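Aromatic-amino-acid aminotransferase (Burkholderia pseudomallei, PDB 4F4E) probably transfers amino groups between aromatic amino acids such as tyrosine and 2-oxoglutarate, using pyridoxal 5'-phosphate as cofactor and working as a homodimer. Local coordinates at residues A[137-151]-A[160-173]. Residues are numbered along the deposited sequence; the frame is centred on the assembly and turned at random.
With EDO (1,2-ethanediol), chain C.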
loop_
_atom_site.group_PDB
_atom_site.type_symbol
_atom_site.label_atom_id
_atom_site.label_comp_id
_atom_site.label_asym_id
_atom_site.label_seq_id
_atom_site.Cartn_x
_atom_site.Cartn_y
_atom_site.Cartn_z
ATOM N N LEU A 137 -2.017 -6.971 -15.833
ATOM C CA LEU A 137 -2.069 -8.145 -16.721
ATOM C C LEU A 137 -3.497 -8.641 -16.958
ATOM O O LEU A 137 -3.842 -9.034 -18.068
ATOM C CB LEU A 137 -1.151 -9.253 -16.214
ATOM C CG LEU A 137 0.318 -9.076 -16.660
ATOM C CD1 LEU A 137 1.269 -9.824 -15.754
ATOM C CD2 LEU A 137 0.524 -9.494 -18.155
ATOM N N ARG A 138 -4.321 -8.587 -15.919
ATOM C CA ARG A 138 -5.692 -9.017 -16.004
ATOM C C ARG A 138 -6.491 -8.180 -17.001
ATOM O O ARG A 138 -7.300 -8.713 -17.735
ATOM C CB ARG A 138 -6.318 -9.020 -14.623
ATOM C CG ARG A 138 -7.809 -9.303 -14.563
ATOM C CD ARG A 138 -8.111 -10.767 -14.470
ATOM N NE ARG A 138 -9.517 -10.937 -14.065
ATOM C CZ ARG A 138 -10.215 -12.050 -14.243
ATOM N NH1 ARG A 138 -9.658 -13.115 -14.823
ATOM N NH2 ARG A 138 -11.475 -12.095 -13.833
ATOM N N THR A 139 -6.233 -6.884 -17.074
ATOM C CA THR A 139 -6.872 -6.041 -18.070
ATOM C C THR A 139 -6.427 -6.365 -19.480
ATOM O O THR A 139 -7.212 -6.175 -20.421
ATOM C CB THR A 139 -6.597 -4.522 -17.878
ATOM O OG1 THR A 139 -5.279 -4.159 -18.395
ATOM C CG2 THR A 139 -6.777 -4.132 -16.441
ATOM N N LEU A 140 -5.188 -6.824 -19.653
ATOM C CA LEU A 140 -4.648 -7.144 -20.966
ATOM C C LEU A 140 -5.223 -8.421 -21.540
ATOM O O LEU A 140 -5.537 -8.491 -22.718
ATOM C CB LEU A 140 -3.127 -7.324 -20.908
ATOM C CG LEU A 140 -2.214 -6.155 -20.650
ATOM C CD1 LEU A 140 -0.762 -6.647 -20.659
ATOM C CD2 LEU A 140 -2.441 -5.092 -21.715
ATOM N N ASN A 141 -5.333 -9.449 -20.722
ATOM C CA ASN A 141 -5.845 -10.717 -21.197
ATOM C C ASN A 141 -6.299 -11.511 -20.012
ATOM O O ASN A 141 -5.501 -12.221 -19.382
ATOM C CB ASN A 141 -4.802 -11.484 -22.017
ATOM C CG ASN A 141 -5.306 -12.850 -22.481
ATOM O OD1 ASN A 141 -6.461 -13.204 -22.254
ATOM N ND2 ASN A 141 -4.433 -13.628 -23.111
ATOM N N PRO A 142 -7.599 -11.394 -19.687
ATOM C CA PRO A 142 -8.066 -12.000 -18.467
ATOM C C PRO A 142 -8.204 -13.508 -18.602
ATOM O O PRO A 142 -8.450 -14.153 -17.602
ATOM C CB PRO A 142 -9.440 -11.333 -18.244
ATOM C CG PRO A 142 -9.909 -11.031 -19.607
ATOM C CD PRO A 142 -8.677 -10.675 -20.391
ATOM N N LYS A 143 -8.051 -14.052 -19.807
ATOM C CA LYS A 143 -8.024 -15.519 -19.968
ATOM C C LYS A 143 -6.656 -16.157 -19.789
ATOM O O LYS A 143 -6.587 -17.362 -19.760
ATOM C CB LYS A 143 -8.551 -15.933 -21.329
ATOM N N ALA A 144 -5.575 -15.383 -19.652
ATOM C CA ALA A 144 -4.242 -15.977 -19.433
ATOM C C ALA A 144 -4.175 -16.762 -18.127
ATOM O O ALA A 144 -4.782 -16.378 -17.159
ATOM C CB ALA A 144 -3.153 -14.886 -19.449
ATOM N N LYS A 145 -3.432 -17.878 -18.103
ATOM C CA LYS A 145 -3.168 -18.576 -16.874
ATOM C C LYS A 145 -1.815 -18.100 -16.338
ATOM O O LYS A 145 -1.014 -17.537 -17.077
ATOM C CB LYS A 145 -3.178 -20.079 -17.090
ATOM C CG LYS A 145 -4.547 -20.594 -17.587
ATOM C CD LYS A 145 -4.502 -22.073 -17.851
ATOM C CE LYS A 145 -5.821 -22.504 -18.476
ATOM N NZ LYS A 145 -5.560 -23.691 -19.313
ATOM N N VAL A 146 -1.588 -18.356 -15.062
ATOM C CA VAL A 146 -0.341 -18.054 -14.400
ATOM C C VAL A 146 0.303 -19.332 -13.945
ATOM O O VAL A 146 -0.360 -20.174 -13.309
ATOM C CB VAL A 146 -0.593 -17.168 -13.183
ATOM C CG1 VAL A 146 0.703 -16.967 -12.396
ATOM C CG2 VAL A 146 -1.180 -15.865 -13.635
ATOM N N ALA A 147 1.594 -19.488 -14.232
ATOM C CA ALA A 147 2.358 -20.671 -13.864
ATOM C C ALA A 147 3.405 -20.282 -12.851
ATOM O O ALA A 147 4.169 -19.366 -13.093
ATOM C CB ALA A 147 3.027 -21.285 -15.085
ATOM N N ILE A 148 3.422 -21.021 -11.741
ATOM C CA ILE A 148 4.357 -20.832 -10.646
ATOM C C ILE A 148 5.207 -22.070 -10.421
ATOM O O ILE A 148 4.841 -23.168 -10.851
ATOM C CB ILE A 148 3.627 -20.414 -9.340
ATOM C CG1 ILE A 148 2.664 -21.496 -8.836
ATOM C CG2 ILE A 148 2.910 -19.120 -9.589
ATOM C CD1 ILE A 148 2.176 -21.264 -7.403
ATOM N N SER A 149 6.319 -21.928 -9.691
ATOM C CA SER A 149 7.144 -23.108 -9.421
ATOM C C SER A 149 6.458 -24.061 -8.464
ATOM O O SER A 149 5.731 -23.631 -7.554
ATOM C CB SER A 149 8.531 -22.723 -8.911
ATOM O OG SER A 149 8.511 -21.990 -7.682
ATOM N N ASP A 150 6.729 -25.355 -8.631
ATOM C CA ASP A 150 6.379 -26.376 -7.643
ATOM C C ASP A 150 7.552 -26.650 -6.696
ATOM O O ASP A 150 8.545 -27.282 -7.110
ATOM C CB ASP A 150 6.064 -27.690 -8.382
ATOM C CG ASP A 150 5.701 -28.828 -7.435
ATOM O OD1 ASP A 150 5.122 -28.534 -6.380
ATOM O OD2 ASP A 150 5.991 -29.997 -7.786
ATOM N N PRO A 151 7.488 -26.201 -5.434
ATOM C CA PRO A 151 6.584 -25.315 -4.747
ATOM C C PRO A 151 7.039 -23.874 -4.946
ATOM O O PRO A 151 8.090 -23.626 -5.536
ATOM C CB PRO A 151 6.788 -25.700 -3.288
ATOM C CG PRO A 151 8.212 -26.012 -3.193
ATOM C CD PRO A 151 8.541 -26.684 -4.516
ATOM N N PHE A 160 -2.225 -14.222 -7.317
ATOM C CA PHE A 160 -2.681 -14.293 -8.677
ATOM C C PHE A 160 -4.086 -14.876 -8.749
ATOM O O PHE A 160 -4.878 -14.422 -9.572
ATOM C CB PHE A 160 -1.686 -15.073 -9.539
ATOM C CG PHE A 160 -0.467 -14.278 -9.868
ATOM C CD1 PHE A 160 -0.524 -13.304 -10.837
ATOM C CD2 PHE A 160 0.717 -14.438 -9.155
ATOM C CE1 PHE A 160 0.601 -12.522 -11.162
ATOM C CE2 PHE A 160 1.845 -13.681 -9.472
ATOM C CZ PHE A 160 1.795 -12.733 -10.482
ATOM N N ASP A 161 -4.422 -15.818 -7.865
ATOM C CA ASP A 161 -5.787 -16.295 -7.829
ATOM C C ASP A 161 -6.757 -15.164 -7.431
ATOM O O ASP A 161 -7.806 -15.004 -8.049
ATOM C CB ASP A 161 -5.901 -17.477 -6.886
ATOM C CG ASP A 161 -7.274 -18.042 -6.844
ATOM O OD1 ASP A 161 -7.603 -18.842 -7.730
ATOM O OD2 ASP A 161 -7.988 -17.681 -5.910
ATOM N N MET A 162 -6.413 -14.393 -6.409
ATOM C CA MET A 162 -7.234 -13.222 -6.020
ATOM C C MET A 162 -7.305 -12.155 -7.091
ATOM O O MET A 162 -8.299 -11.412 -7.189
ATOM C CB MET A 162 -6.698 -12.614 -4.730
ATOM C CG MET A 162 -7.505 -11.442 -4.214
ATOM S SD MET A 162 -9.173 -11.911 -3.629
ATOM C CE MET A 162 -8.848 -13.401 -2.716
ATOM N N ALA A 163 -6.261 -12.038 -7.902
ATOM C CA ALA A 163 -6.266 -11.079 -9.007
ATOM C C ALA A 163 -7.130 -11.584 -10.209
ATOM O O ALA A 163 -7.297 -10.859 -11.179
ATOM C CB ALA A 163 -4.836 -10.766 -9.445
ATOM N N GLY A 164 -7.640 -12.802 -10.130
ATOM C CA GLY A 164 -8.570 -13.350 -11.137
ATOM C C GLY A 164 -8.048 -14.475 -12.016
ATOM O O GLY A 164 -8.775 -14.950 -12.902
ATOM N N PHE A 165 -6.822 -14.912 -11.806
ATOM C CA PHE A 165 -6.162 -15.888 -12.694
ATOM C C PHE A 165 -6.261 -17.319 -12.190
ATOM O O PHE A 165 -6.197 -17.583 -11.006
ATOM C CB PHE A 165 -4.655 -15.561 -12.797
ATOM C CG PHE A 165 -4.348 -14.226 -13.426
ATOM C CD1 PHE A 165 -4.327 -14.103 -14.802
ATOM C CD2 PHE A 165 -4.027 -13.122 -12.652
ATOM C CE1 PHE A 165 -4.036 -12.892 -15.424
ATOM C CE2 PHE A 165 -3.736 -11.901 -13.253
ATOM C CZ PHE A 165 -3.739 -11.791 -14.646
ATOM N N GLU A 166 -6.376 -18.278 -13.106
ATOM C CA GLU A 166 -6.167 -19.676 -12.766
ATOM C C GLU A 166 -4.655 -19.881 -12.655
ATOM O O GLU A 166 -3.911 -19.458 -13.542
ATOM C CB GLU A 166 -6.743 -20.569 -13.879
ATOM C CG GLU A 166 -6.440 -22.050 -13.698
ATOM C CD GLU A 166 -6.874 -22.910 -14.880
ATOM O OE1 GLU A 166 -7.702 -22.432 -15.684
ATOM O OE2 GLU A 166 -6.346 -24.056 -14.983
ATOM N N VAL A 167 -4.207 -20.548 -11.589
ATOM C CA VAL A 167 -2.775 -20.761 -11.340
ATOM C C VAL A 167 -2.461 -22.251 -11.504
ATOM O O VAL A 167 -3.161 -23.105 -10.987
ATOM C CB VAL A 167 -2.374 -20.258 -9.939
ATOM C CG1 VAL A 167 -0.869 -20.499 -9.685
ATOM C CG2 VAL A 167 -2.748 -18.768 -9.776
ATOM N N VAL A 168 -1.386 -22.542 -12.229
ATOM C CA VAL A 168 -0.909 -23.885 -12.393
ATOM C C VAL A 168 0.552 -23.867 -11.949
ATOM O O VAL A 168 1.128 -22.779 -11.783
ATOM C CB VAL A 168 -0.979 -24.356 -13.851
ATOM C CG1 VAL A 168 -2.422 -24.405 -14.396
ATOM C CG2 VAL A 168 -0.092 -23.523 -14.766
ATOM N N ALA A 169 1.147 -25.042 -11.784
ATOM C CA ALA A 169 2.523 -25.149 -11.310
ATOM C C ALA A 169 3.371 -25.908 -12.306
ATOM O O ALA A 169 2.934 -26.941 -12.875
ATOM C CB ALA A 169 2.579 -25.830 -9.943
ATOM N N TYR A 170 4.572 -25.400 -12.568
ATOM C CA TYR A 170 5.530 -26.137 -13.335
ATOM C C TYR A 170 6.422 -26.959 -12.396
ATOM O O TYR A 170 6.772 -26.477 -11.310
ATOM C CB TYR A 170 6.391 -25.253 -14.258
ATOM C CG TYR A 170 7.076 -24.055 -13.616
ATOM C CD1 TYR A 170 8.289 -24.182 -12.991
ATOM C CD2 TYR A 170 6.516 -22.780 -13.680
ATOM C CE1 TYR A 170 8.928 -23.078 -12.417
ATOM C CE2 TYR A 170 7.162 -21.668 -13.137
ATOM C CZ TYR A 170 8.350 -21.827 -12.480
ATOM O OH TYR A 170 8.997 -20.732 -11.882
ATOM N N PRO A 171 6.763 -28.200 -12.806
ATOM C CA PRO A 171 7.763 -28.958 -12.055
ATOM C C PRO A 171 8.995 -28.103 -11.796
ATOM O O PRO A 171 9.397 -27.345 -12.681
ATOM C CB PRO A 171 8.076 -30.151 -12.973
ATOM C CG PRO A 171 6.856 -30.304 -13.838
ATOM C CD PRO A 171 6.389 -28.885 -14.066
ATOM N N TYR A 172 9.592 -28.229 -10.607
ATOM C CA TYR A 172 10.752 -27.425 -10.248
ATOM C C TYR A 172 11.614 -28.119 -9.209
ATOM O O TYR A 172 12.651 -28.708 -9.559
ATOM C CB TYR A 172 10.343 -25.989 -9.808
ATOM C CG TYR A 172 11.536 -25.094 -9.654
ATOM C CD1 TYR A 172 12.194 -24.630 -10.755
ATOM C CD2 TYR A 172 12.104 -24.843 -8.404
ATOM C CE1 TYR A 172 13.347 -23.861 -10.648
ATOM C CE2 TYR A 172 13.201 -24.047 -8.271
ATOM C CZ TYR A 172 13.842 -23.562 -9.390
ATOM O OH TYR A 172 15.000 -22.784 -9.282
ATOM N N TYR A 173 11.174 -28.135 -7.951
ATOM C CA TYR A 173 11.934 -28.796 -6.893
ATOM C C TYR A 173 11.862 -30.326 -7.008
ATOM O O TYR A 173 10.769 -30.881 -7.137
ATOM C CB TYR A 173 11.386 -28.397 -5.534
ATOM C CG TYR A 173 12.113 -29.111 -4.429
ATOM C CD1 TYR A 173 13.430 -28.796 -4.115
ATOM C CD2 TYR A 173 11.505 -30.124 -3.721
ATOM C CE1 TYR A 173 14.115 -29.485 -3.086
ATOM C CE2 TYR A 173 12.190 -30.816 -2.734
ATOM C CZ TYR A 173 13.474 -30.483 -2.420
ATOM O OH TYR A 173 14.069 -31.196 -1.398
HETATM C C1 EDO C . 12.071 -20.879 -10.777
HETATM O O1 EDO C . 11.203 -19.793 -10.555
HETATM C C2 EDO C . 13.496 -20.457 -11.164
HETATM O O2 EDO C . 14.144 -19.824 -10.096
HETATM O O HOH W 1 -6.871 -17.571 -15.760
HETATM O O HOH W 2 8.624 -30.281 -8.801
#
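Val-146 puts its two methyls against different phenylalanines at the start of a beta-alpha-beta crossover, in which helix 154-162 links the adjacent parallel strands 146-150 and 167-174 of the mixed sheet. With CG1 anti to the backbone N (chi1 174°), that methyl sits over the Phe-160 face, 4.1 Å from the ring centroid, while CG2 packs 3.6 Å from CG of Phe-165. The Phe-165 ring continues toward helix 125-140, its CZ 3.9 Å from CB of Leu-137. On this same face of the sheet, the Ile-148 and Val-167 side chains cross at about a right angle, CG1 to CG1 3.8 Å. The other face carries Ala-147 and Tyr-170, whose ring folds back across the neighbouring strand: Ser-149 CA lies over it, 3.7 Å from the centroid. The Tyr-170 OH accepts a hydrogen bond from ethanediol O1 and is also hydrogen-bonded to Val-199 O.

Parallel pairing is documented by alternating backbone bonds: Val-146 N donates to Glu-166 O (173° at the hydrogen), Val-146 O accepts from Val-168 N, and so on to Asp-150 N and Tyr-170 O. Tyr-173 N donates to Asp-150 O, the carbonyl oxygen of the cis peptide before Pro-151. At the polar edge, a water accepts from Tyr-172 N (2.9 Å) and lies 2.8 Å from Asp-150 OD2.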